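PDB 2YIK: endoglucanase from Clostridium thermocellum, which probably hydrolyses the beta-1,4-glucosidic bonds of cellulose, as cellulases of glycoside hydrolase family 9 do. Local coordinates for residues Ala77-Asp82 with Gly206-Lys211; Tyr139-Gln144 with Tyr406-Gly411; Gln366-Lys371 with Gln400-Val405. One frame throughout, in Å; residues are numbered along the deposited sequence.

Contact 1: residues Ala77-Asp82 with Gly206-Lys211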
loop_
_atom_site.group_PDB
_atom_site.type_symbol
_atom_site.label_atom_id
_atom_site.label_comp_id
_atom_site.label_asym_id
_atom_site.label_seq_id
_atom_site.Cartn_x
_atom_site.Cartn_y
_atom_site.Cartn_z
ATOM N N ALA A 77 -6.548 5.350 -21.012
ATOM C CA ALA A 77 -5.342 5.472 -21.821
ATOM C C ALA A 77 -5.419 6.588 -22.861
ATOM O O ALA A 77 -4.422 6.916 -23.498
ATOM C CB ALA A 77 -5.034 4.137 -22.501
ATOM N N ARG A 78 -6.604 7.167 -23.021
ATOM C CA ARG A 78 -6.812 8.251 -23.970
ATOM C C ARG A 78 -7.610 9.360 -23.314
ATOM O O ARG A 78 -8.579 9.855 -23.893
ATOM C CB ARG A 78 -7.593 7.768 -25.194
ATOM C CG ARG A 78 -6.914 6.731 -26.062
ATOM C CD ARG A 78 -7.971 5.705 -26.461
ATOM N NE ARG A 78 -9.325 6.247 -26.276
ATOM C CZ ARG A 78 -10.424 5.508 -26.122
ATOM N NH1 ARG A 78 -10.341 4.181 -26.128
ATOM N NH2 ARG A 78 -11.608 6.098 -25.940
ATOM N N LEU A 79 -7.223 9.740 -22.099
ATOM C CA LEU A 79 -7.914 10.811 -21.383
ATOM C C LEU A 79 -7.720 12.137 -22.121
ATOM O O LEU A 79 -6.588 12.517 -22.419
ATOM C CB LEU A 79 -7.347 10.947 -19.973
ATOM C CG LEU A 79 -7.993 12.035 -19.112
ATOM C CD1 LEU A 79 -9.424 11.647 -18.806
ATOM C CD2 LEU A 79 -7.216 12.213 -17.824
ATOM N N PRO A 80 -8.817 12.855 -22.435
ATOM C CA PRO A 80 -8.674 14.134 -23.138
ATOM C C PRO A 80 -7.989 15.176 -22.270
ATOM O O PRO A 80 -8.338 15.358 -21.105
ATOM C CB PRO A 80 -10.117 14.521 -23.462
ATOM C CG PRO A 80 -10.793 13.194 -23.615
ATOM C CD PRO A 80 -10.228 12.427 -22.427
ATOM N N LEU A 81 -7.023 15.873 -22.849
ATOM C CA LEU A 81 -6.285 16.890 -22.122
ATOM C C LEU A 81 -7.003 18.238 -22.144
ATOM O O LEU A 81 -6.780 19.049 -23.038
ATOM C CB LEU A 81 -4.877 17.029 -22.718
ATOM C CG LEU A 81 -3.916 18.039 -22.082
ATOM C CD1 LEU A 81 -3.662 17.674 -20.622
ATOM C CD2 LEU A 81 -2.609 18.053 -22.867
ATOM N N ASP A 82 -7.885 18.461 -21.173
ATOM C CA ASP A 82 -8.603 19.731 -21.056
ATOM C C ASP A 82 -9.003 19.948 -19.602
ATOM O O ASP A 82 -8.817 19.061 -18.769
ATOM C CB ASP A 82 -9.835 19.782 -21.980
ATOM C CG ASP A 82 -10.852 18.698 -21.677
ATOM O OD1 ASP A 82 -11.407 18.667 -20.553
ATOM O OD2 ASP A 82 -11.104 17.875 -22.574
ATOM N N GLY A 206 -9.385 12.660 -14.613
ATOM C CA GLY A 206 -8.009 12.479 -14.201
ATOM C C GLY A 206 -7.678 13.654 -13.295
ATOM O O GLY A 206 -7.883 14.805 -13.679
ATOM N N TRP A 207 -7.192 13.387 -12.089
ATOM C CA TRP A 207 -6.860 14.469 -11.170
ATOM C C TRP A 207 -5.338 14.544 -11.073
ATOM O O TRP A 207 -4.654 13.528 -10.887
ATOM C CB TRP A 207 -7.523 14.233 -9.802
ATOM C CG TRP A 207 -9.002 13.854 -9.898
ATOM C CD1 TRP A 207 -9.514 12.667 -10.340
ATOM C CD2 TRP A 207 -10.137 14.660 -9.526
ATOM N NE1 TRP A 207 -10.886 12.677 -10.262
ATOM C CE2 TRP A 207 -11.296 13.883 -9.767
ATOM C CE3 TRP A 207 -10.285 15.953 -9.014
ATOM C CZ2 TRP A 207 -12.589 14.364 -9.509
ATOM C CZ3 TRP A 207 -11.577 16.431 -8.757
ATOM C CH2 TRP A 207 -12.708 15.633 -9.006
ATOM N N PHE A 208 -4.815 15.758 -11.212
ATOM C CA PHE A 208 -3.376 15.979 -11.231
ATOM C C PHE A 208 -2.843 16.926 -10.177
ATOM O O PHE A 208 -3.489 17.917 -9.846
ATOM C CB PHE A 208 -2.954 16.552 -12.596
ATOM C CG PHE A 208 -3.237 15.650 -13.768
ATOM C CD1 PHE A 208 -4.542 15.353 -14.146
ATOM C CD2 PHE A 208 -2.188 15.106 -14.507
ATOM C CE1 PHE A 208 -4.800 14.528 -15.236
ATOM C CE2 PHE A 208 -2.438 14.280 -15.598
ATOM C CZ PHE A 208 -3.744 13.992 -15.963
ATOM N N ILE A 209 -1.656 16.618 -9.654
ATOM C CA ILE A 209 -1.003 17.508 -8.699
ATOM C C ILE A 209 -0.075 18.351 -9.568
ATOM O O ILE A 209 0.602 17.844 -10.467
ATOM C CB ILE A 209 -0.161 16.772 -7.627
ATOM C CG1 ILE A 209 -1.083 16.124 -6.599
ATOM C CG2 ILE A 209 0.744 17.767 -6.892
ATOM C CD1 ILE A 209 -1.046 14.630 -6.628
ATOM N N THR A 210 -0.050 19.638 -9.266
ATOM C CA THR A 210 0.711 20.629 -9.998
ATOM C C THR A 210 1.434 21.505 -8.969
ATOM O O THR A 210 1.116 21.445 -7.782
ATOM C CB THR A 210 -0.317 21.429 -10.843
ATOM O OG1 THR A 210 -0.323 20.936 -12.186
ATOM C CG2 THR A 210 -0.061 22.886 -10.795
ATOM N N LYS A 211 2.398 22.312 -9.402
ATOM C CA LYS A 211 3.102 23.175 -8.460
ATOM C C LYS A 211 2.169 24.283 -7.957
ATOM O O LYS A 211 2.498 25.001 -7.012
ATOM C CB LYS A 211 4.323 23.812 -9.123
ATOM C CG LYS A 211 4.001 25.001 -10.031
ATOM C CD LYS A 211 5.203 25.396 -10.877
ATOM C CE LYS A 211 6.385 25.812 -10.018
ATOM N NZ LYS A 211 6.301 27.256 -9.617
#
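Gly206 opens the strand 206-209 against the side chain of Leu79, the residue that carries this contact from the short strand 79-80. Leu79 CD2 lies 3.7 Å from Gly206 CA and 3.9 Å from Gly206 N, a methyl set against bare backbone, and with no side chain on the glycine it can come this close. Leu79 reaches there with CG anti to its backbone nitrogen (chi1 -180°), which stretches the side chain across the gap between backbones whose nearest CA atoms, those of Leu79 and Gly206, stand 7.4 Å apart. Next in line, Trp207 points away from Leu79 and lies against His182 and Gln183 of strand 177-184, to which it is also joined by backbone hydrogen bonds. At Phe208 the strand turns a side chain back toward the contact. The ring offers its edge: Leu79 CD2 lies near the ring plane, 4.2 Å from Phe208 CE1, while Gly206 O lies in plane at the same rim, 3.4 Å from Phe208 CD1. Beyond Phe208, Ile209 packs on Ile218 and Ile219 of helix 216-233. Strand 79-80 itself pairs with strand 107-108, and the Leu79 side chain is about 9 Å from a bound calcium ion. Within these two segments, two small sheets of the family 9 catalytic module meet through one leucine methyl; the loop after strand 79-80 adds polar ties, Asn85 to the Gly206 backbone and Asn87 OD1 to Phe208 N. All three touching residues are buried, and the meeting is made by van der Waals packing of a methyl on ring and backbone, so it rests on close fit and the exclusion of water, with no polar bond across it to dictate direction.

Contact 2: residues Tyr139-Gln144 with Tyr406-Gly411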
loop_
_atom_site.group_PDB
_atom_site.type_symbol
_atom_site.label_atom_id
_atom_site.label_comp_id
_atom_site.label_asym_id
_atom_site.label_seq_id
_atom_site.Cartn_x
_atom_site.Cartn_y
_atom_site.Cartn_z
ATOM N N TYR A 139 10.754 -6.449 0.231
ATOM C CA TYR A 139 12.126 -6.059 0.532
ATOM C C TYR A 139 12.641 -6.758 1.792
ATOM O O TYR A 139 13.768 -7.249 1.816
ATOM C CB TYR A 139 12.209 -4.540 0.714
ATOM C CG TYR A 139 13.520 -4.041 1.297
ATOM C CD1 TYR A 139 14.706 -4.060 0.554
ATOM C CD2 TYR A 139 13.574 -3.563 2.602
ATOM C CE1 TYR A 139 15.921 -3.609 1.112
ATOM C CE2 TYR A 139 14.770 -3.120 3.167
ATOM C CZ TYR A 139 15.937 -3.143 2.424
ATOM O OH TYR A 139 17.106 -2.703 3.022
ATOM N N GLU A 140 11.810 -6.804 2.833
ATOM C CA GLU A 140 12.190 -7.429 4.096
ATOM C C GLU A 140 12.262 -8.946 4.042
ATOM O O GLU A 140 13.214 -9.540 4.547
ATOM C CB GLU A 140 11.201 -7.058 5.212
ATOM C CG GLU A 140 11.144 -5.595 5.573
ATOM C CD GLU A 140 12.294 -5.145 6.458
ATOM O OE1 GLU A 140 13.169 -5.964 6.796
ATOM O OE2 GLU A 140 12.321 -3.960 6.824
ATOM N N PHE A 141 11.260 -9.570 3.435
ATOM C CA PHE A 141 11.201 -11.026 3.394
ATOM C C PHE A 141 11.339 -11.683 2.016
ATOM O O PHE A 141 10.693 -12.700 1.744
ATOM C CB PHE A 141 9.900 -11.480 4.078
ATOM C CG PHE A 141 9.666 -10.837 5.433
ATOM C CD1 PHE A 141 10.583 -11.007 6.470
ATOM C CD2 PHE A 141 8.546 -10.035 5.659
ATOM C CE1 PHE A 141 10.389 -10.384 7.714
ATOM C CE2 PHE A 141 8.343 -9.407 6.897
ATOM C CZ PHE A 141 9.268 -9.583 7.924
ATOM N N LYS A 142 12.198 -11.127 1.163
ATOM C CA LYS A 142 12.402 -11.679 -0.180
ATOM C C LYS A 142 12.750 -13.178 -0.135
ATOM O O LYS A 142 12.301 -13.946 -0.982
ATOM C CB LYS A 142 13.513 -10.909 -0.922
ATOM C CG LYS A 142 13.414 -11.007 -2.465
ATOM C CD LYS A 142 14.636 -10.447 -3.227
ATOM C CE LYS A 142 14.821 -8.913 -3.140
ATOM N NZ LYS A 142 13.628 -8.098 -2.681
ATOM N N ASP A 143 13.542 -13.593 0.851
ATOM C CA ASP A 143 13.927 -15.002 0.970
ATOM C C ASP A 143 12.722 -15.930 1.004
ATOM O O ASP A 143 12.727 -16.982 0.374
ATOM C CB ASP A 143 14.754 -15.245 2.231
ATOM C CG ASP A 143 16.131 -14.642 2.146
ATOM O OD1 ASP A 143 16.621 -14.456 1.015
ATOM O OD2 ASP A 143 16.729 -14.368 3.206
ATOM N N GLN A 144 11.695 -15.531 1.749
ATOM C CA GLN A 144 10.483 -16.324 1.879
ATOM C C GLN A 144 9.637 -16.346 0.616
ATOM O O GLN A 144 9.021 -17.363 0.310
ATOM C CB GLN A 144 9.649 -15.834 3.064
ATOM C CG GLN A 144 10.210 -16.232 4.428
ATOM C CD GLN A 144 11.577 -15.621 4.722
ATOM O OE1 GLN A 144 11.745 -14.402 4.705
ATOM N NE2 GLN A 144 12.561 -16.475 5.007
ATOM N N TYR A 406 10.474 -6.239 13.279
ATOM C CA TYR A 406 11.260 -5.953 14.478
ATOM C C TYR A 406 12.078 -7.181 14.875
ATOM O O TYR A 406 13.274 -7.072 15.166
ATOM C CB TYR A 406 10.353 -5.561 15.648
ATOM C CG TYR A 406 11.108 -5.184 16.905
ATOM C CD1 TYR A 406 11.541 -6.159 17.805
ATOM C CD2 TYR A 406 11.402 -3.853 17.190
ATOM C CE1 TYR A 406 12.247 -5.817 18.953
ATOM C CE2 TYR A 406 12.103 -3.497 18.337
ATOM C CZ TYR A 406 12.521 -4.483 19.215
ATOM O OH TYR A 406 13.191 -4.138 20.368
ATOM N N ASP A 407 11.437 -8.347 14.887
ATOM C CA ASP A 407 12.140 -9.567 15.260
ATOM C C ASP A 407 13.228 -9.919 14.258
ATOM O O ASP A 407 14.294 -10.407 14.644
ATOM C CB ASP A 407 11.163 -10.742 15.418
ATOM C CG ASP A 407 10.400 -10.693 16.742
ATOM O OD1 ASP A 407 10.665 -9.771 17.544
ATOM O OD2 ASP A 407 9.542 -11.571 16.985
ATOM N N LYS A 408 12.967 -9.668 12.978
ATOM C CA LYS A 408 13.964 -9.966 11.966
ATOM C C LYS A 408 15.232 -9.176 12.264
ATOM O O LYS A 408 16.342 -9.708 12.187
ATOM C CB LYS A 408 13.475 -9.597 10.567
ATOM C CG LYS A 408 14.571 -9.737 9.514
ATOM C CD LYS A 408 14.179 -9.135 8.174
ATOM C CE LYS A 408 15.404 -9.017 7.258
ATOM N NZ LYS A 408 15.111 -8.273 6.000
ATOM N N HIS A 409 15.059 -7.912 12.635
ATOM C CA HIS A 409 16.192 -7.051 12.905
ATOM C C HIS A 409 16.763 -7.102 14.312
ATOM O O HIS A 409 17.627 -6.298 14.673
ATOM C CB HIS A 409 15.825 -5.629 12.503
ATOM C CG HIS A 409 15.593 -5.484 11.036
ATOM N ND1 HIS A 409 16.628 -5.454 10.121
ATOM C CD2 HIS A 409 14.454 -5.455 10.306
ATOM C CE1 HIS A 409 16.134 -5.418 8.901
ATOM N NE2 HIS A 409 14.813 -5.418 8.983
ATOM N N HIS A 410 16.289 -8.058 15.099
ATOM C CA HIS A 410 16.783 -8.244 16.453
ATOM C C HIS A 410 17.121 -9.715 16.672
ATOM O O HIS A 410 16.506 -10.391 17.493
ATOM C CB HIS A 410 15.755 -7.768 17.492
ATOM C CG HIS A 410 15.610 -6.280 17.550
ATOM N ND1 HIS A 410 14.886 -5.562 16.617
ATOM C CD2 HIS A 410 16.165 -5.356 18.371
ATOM C CE1 HIS A 410 15.006 -4.272 16.858
ATOM N NE2 HIS A 410 15.782 -4.118 17.921
ATOM N N GLY A 411 18.105 -10.201 15.922
ATOM C CA GLY A 411 18.529 -11.585 16.044
ATOM C C GLY A 411 17.890 -12.480 14.999
ATOM O O GLY A 411 18.224 -13.661 14.890
HETATM O O HOH W 1 16.090 -7.190 3.527
#
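The His409 ring presents its edge to Glu140: His409 NE2 donates to Glu140 OE1 at 2.8 Å, with an N-H...acceptor angle of 160°, and the oxygen lies near the ring plane. Ring and carboxylate planes stand 78° apart. The Phe141 ring holds Glu140 CB over the centre of one face, and its CE1 meets Lys408 CD obliquely at 4.0 Å. Within 406-411, Tyr406 CZ lies over the centre of the His410 ring, while His410 ND1 donates in the ring plane to Tyr406 O at 2.6 Å. Helix 124-140 ends here against the C-terminal end of helix 392-408, consistent with the (alpha/alpha)6 barrel of family 9 cellulases. Lys408, fully extended beyond CG, carries its ammonium to the C-terminal end of helix 124-140, where Glu140 O lies. Lys408 NZ donates to a lone pair of Glu140 O at 2.7 Å and forms a salt bridge with Glu140 OE1 at 3.1 Å. OE1 is thus gripped twice, by His409 on the syn side and by Lys408 on the anti side. Glu331 brings a second carboxylate close to Glu140 OE2, which may raise the proton affinity of the pair. A water accepts a weak bond from Lys408 NZ and donates to Tyr139 O.

Contact 3: residues Gln366-Lys371 with Gln400-Val405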
loop_
_atom_site.group_PDB
_atom_site.type_symbol
_atom_site.label_atom_id
_atom_site.label_comp_id
_atom_site.label_asym_id
_atom_site.label_seq_id
_atom_site.Cartn_x
_atom_site.Cartn_y
_atom_site.Cartn_z
ATOM N N GLN A 366 9.178 -0.339 19.633
ATOM C CA GLN A 366 9.107 -1.297 20.727
ATOM C C GLN A 366 7.889 -0.906 21.567
ATOM O O GLN A 366 7.167 -1.767 22.075
ATOM C CB GLN A 366 10.378 -1.263 21.581
ATOM C CG GLN A 366 10.370 -2.296 22.702
ATOM C CD GLN A 366 11.575 -2.199 23.627
ATOM O OE1 GLN A 366 11.614 -2.840 24.677
ATOM N NE2 GLN A 366 12.559 -1.399 23.242
ATOM N N ASP A 367 7.664 0.400 21.702
ATOM C CA ASP A 367 6.520 0.911 22.454
ATOM C C ASP A 367 5.214 0.574 21.737
ATOM O O ASP A 367 4.220 0.220 22.366
ATOM C CB ASP A 367 6.614 2.430 22.618
ATOM C CG ASP A 367 7.665 2.845 23.625
ATOM O OD1 ASP A 367 8.284 1.956 24.246
ATOM O OD2 ASP A 367 7.870 4.063 23.803
ATOM N N LEU A 368 5.221 0.706 20.415
ATOM C CA LEU A 368 4.047 0.409 19.606
ATOM C C LEU A 368 3.686 -1.065 19.757
ATOM O O LEU A 368 2.527 -1.423 19.973
ATOM C CB LEU A 368 4.333 0.706 18.136
ATOM C CG LEU A 368 3.276 0.265 17.124
ATOM C CD1 LEU A 368 1.996 1.081 17.323
ATOM C CD2 LEU A 368 3.834 0.439 15.708
ATOM N N LEU A 369 4.700 -1.916 19.644
ATOM C CA LEU A 369 4.508 -3.352 19.753
ATOM C C LEU A 369 4.109 -3.822 21.149
ATOM O O LEU A 369 3.328 -4.760 21.279
ATOM C CB LEU A 369 5.765 -4.084 19.268
ATOM C CG LEU A 369 5.986 -3.985 17.753
ATOM C CD1 LEU A 369 7.318 -4.620 17.380
ATOM C CD2 LEU A 369 4.840 -4.677 17.017
ATOM N N ASP A 370 4.645 -3.186 22.188
ATOM C CA ASP A 370 4.270 -3.566 23.551
ATOM C C ASP A 370 2.794 -3.235 23.723
ATOM O O ASP A 370 2.055 -3.948 24.398
ATOM C CB ASP A 370 5.063 -2.781 24.601
ATOM C CG ASP A 370 6.490 -3.278 24.756
ATOM O OD1 ASP A 370 6.767 -4.446 24.405
ATOM O OD2 ASP A 370 7.332 -2.497 25.246
ATOM N N LYS A 371 2.379 -2.146 23.088
ATOM C CA LYS A 371 1.004 -1.690 23.168
ATOM C C LYS A 371 0.066 -2.674 22.475
ATOM O O LYS A 371 -0.941 -3.090 23.059
ATOM C CB LYS A 371 0.888 -0.294 22.543
ATOM C CG LYS A 371 -0.351 0.490 22.972
ATOM C CD LYS A 371 -0.367 1.910 22.419
ATOM C CE LYS A 371 0.705 2.775 23.060
ATOM N NZ LYS A 371 0.529 4.210 22.707
ATOM N N GLN A 400 1.131 -6.872 12.763
ATOM C CA GLN A 400 1.811 -8.153 12.592
ATOM C C GLN A 400 3.086 -7.941 11.779
ATOM O O GLN A 400 4.154 -8.453 12.123
ATOM C CB GLN A 400 0.905 -9.153 11.863
ATOM C CG GLN A 400 -0.258 -9.707 12.683
ATOM C CD GLN A 400 -1.022 -10.788 11.929
ATOM O OE1 GLN A 400 -0.415 -11.655 11.298
ATOM N NE2 GLN A 400 -2.351 -10.747 11.996
ATOM N N LEU A 401 2.964 -7.191 10.689
ATOM C CA LEU A 401 4.107 -6.908 9.831
ATOM C C LEU A 401 5.213 -6.235 10.633
ATOM O O LEU A 401 6.356 -6.685 10.605
ATOM C CB LEU A 401 3.697 -6.009 8.663
ATOM C CG LEU A 401 4.829 -5.580 7.723
ATOM C CD1 LEU A 401 5.472 -6.813 7.095
ATOM C CD2 LEU A 401 4.276 -4.659 6.644
ATOM N N ILE A 402 4.868 -5.168 11.354
ATOM C CA ILE A 402 5.853 -4.449 12.164
ATOM C C ILE A 402 6.472 -5.391 13.188
ATOM O O ILE A 402 7.671 -5.341 13.439
ATOM C CB ILE A 402 5.228 -3.242 12.913
ATOM C CG1 ILE A 402 4.673 -2.233 11.902
ATOM C CG2 ILE A 402 6.268 -2.599 13.839
ATOM C CD1 ILE A 402 5.716 -1.609 11.042
ATOM N N ALA A 403 5.652 -6.256 13.773
ATOM C CA ALA A 403 6.146 -7.204 14.767
ATOM C C ALA A 403 7.208 -8.135 14.173
ATOM O O ALA A 403 8.244 -8.387 14.790
ATOM C CB ALA A 403 4.989 -8.025 15.318
ATOM N N LEU A 404 6.939 -8.640 12.971
ATOM C CA LEU A 404 7.846 -9.556 12.288
ATOM C C LEU A 404 9.116 -8.860 11.786
ATOM O O LEU A 404 10.189 -9.456 11.769
ATOM C CB LEU A 404 7.095 -10.241 11.145
ATOM C CG LEU A 404 5.915 -11.063 11.694
ATOM C CD1 LEU A 404 4.849 -11.263 10.632
ATOM C CD2 LEU A 404 6.440 -12.394 12.215
ATOM N N VAL A 405 8.991 -7.597 11.391
ATOM C CA VAL A 405 10.143 -6.832 10.931
ATOM C C VAL A 405 11.068 -6.539 12.127
ATOM O O VAL A 405 12.295 -6.599 12.012
ATOM C CB VAL A 405 9.696 -5.500 10.266
ATOM C CG1 VAL A 405 10.877 -4.536 10.153
ATOM C CG2 VAL A 405 9.118 -5.788 8.886
#
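The bond to CB of Leu369 is directed toward the helix segment 400-405. With CG anti to its carbonyl carbon (chi1 -70°), the side chain leans over the backbone between Ile402 and Ala403. Leu369 CG is the first atom to touch, 4.2 Å from Ile402 CG2. From there the branches divide. Leu369 CD1 settles on the backbone, 3.9 Å from Ala403 CA and 4.0 Å from Ile402 O. Leu369 CD2 presses closer, 3.6 Å from Ala403 CA and 3.8 Å from Ala403 CB, the small alanine letting the leucine lie right against the helix. Leu369 CD2 also meets Ile402 CG2 at 4.1 Å, while the CG1 branch of the isoleucine leads away. Ile402 CG2 receives Leu368 CD2 as well, at 4.3 Å, so one methyl is shared by two consecutive leucines. Past the interface, Leu369 also packs on Tyr417 of helix 416-428, and Ile402 on Trp136 of helix 124-140. The axes of the two segments approach to 10.3 Å, with 125° between their directions, nearer antiparallel than parallel. Buried leucine, isoleucine and alanine at an interface of this kind are in keeping with helix-to-helix packing in the (alpha/alpha)6 barrel of family 9 glycoside hydrolases.

Contacts 2 and 3 share helix 392-408 and lie side by side, with centres about 13 Å apart; they touch directly, Tyr406 CB lying 3.6 Å from Leu369 CD1. Along the chain, contact 3 is nested inside the loop closed by contact 2. Contact 1 lies on the opposite side of the chain's centre from the other two, its centre about 40 Å from each of theirs, and joins beta strands where the others join helices. Contacts 1 and 3 are buried and made by van der Waals packing alone. Contact 2 is only partly buried, and there a salt bridge, hydrogen bonds and a water take over. In contacts 2 and 3, helix 392-408 gives apolar packing at Ile402 and Ala403 and a charged pair at Lys408, its last residue.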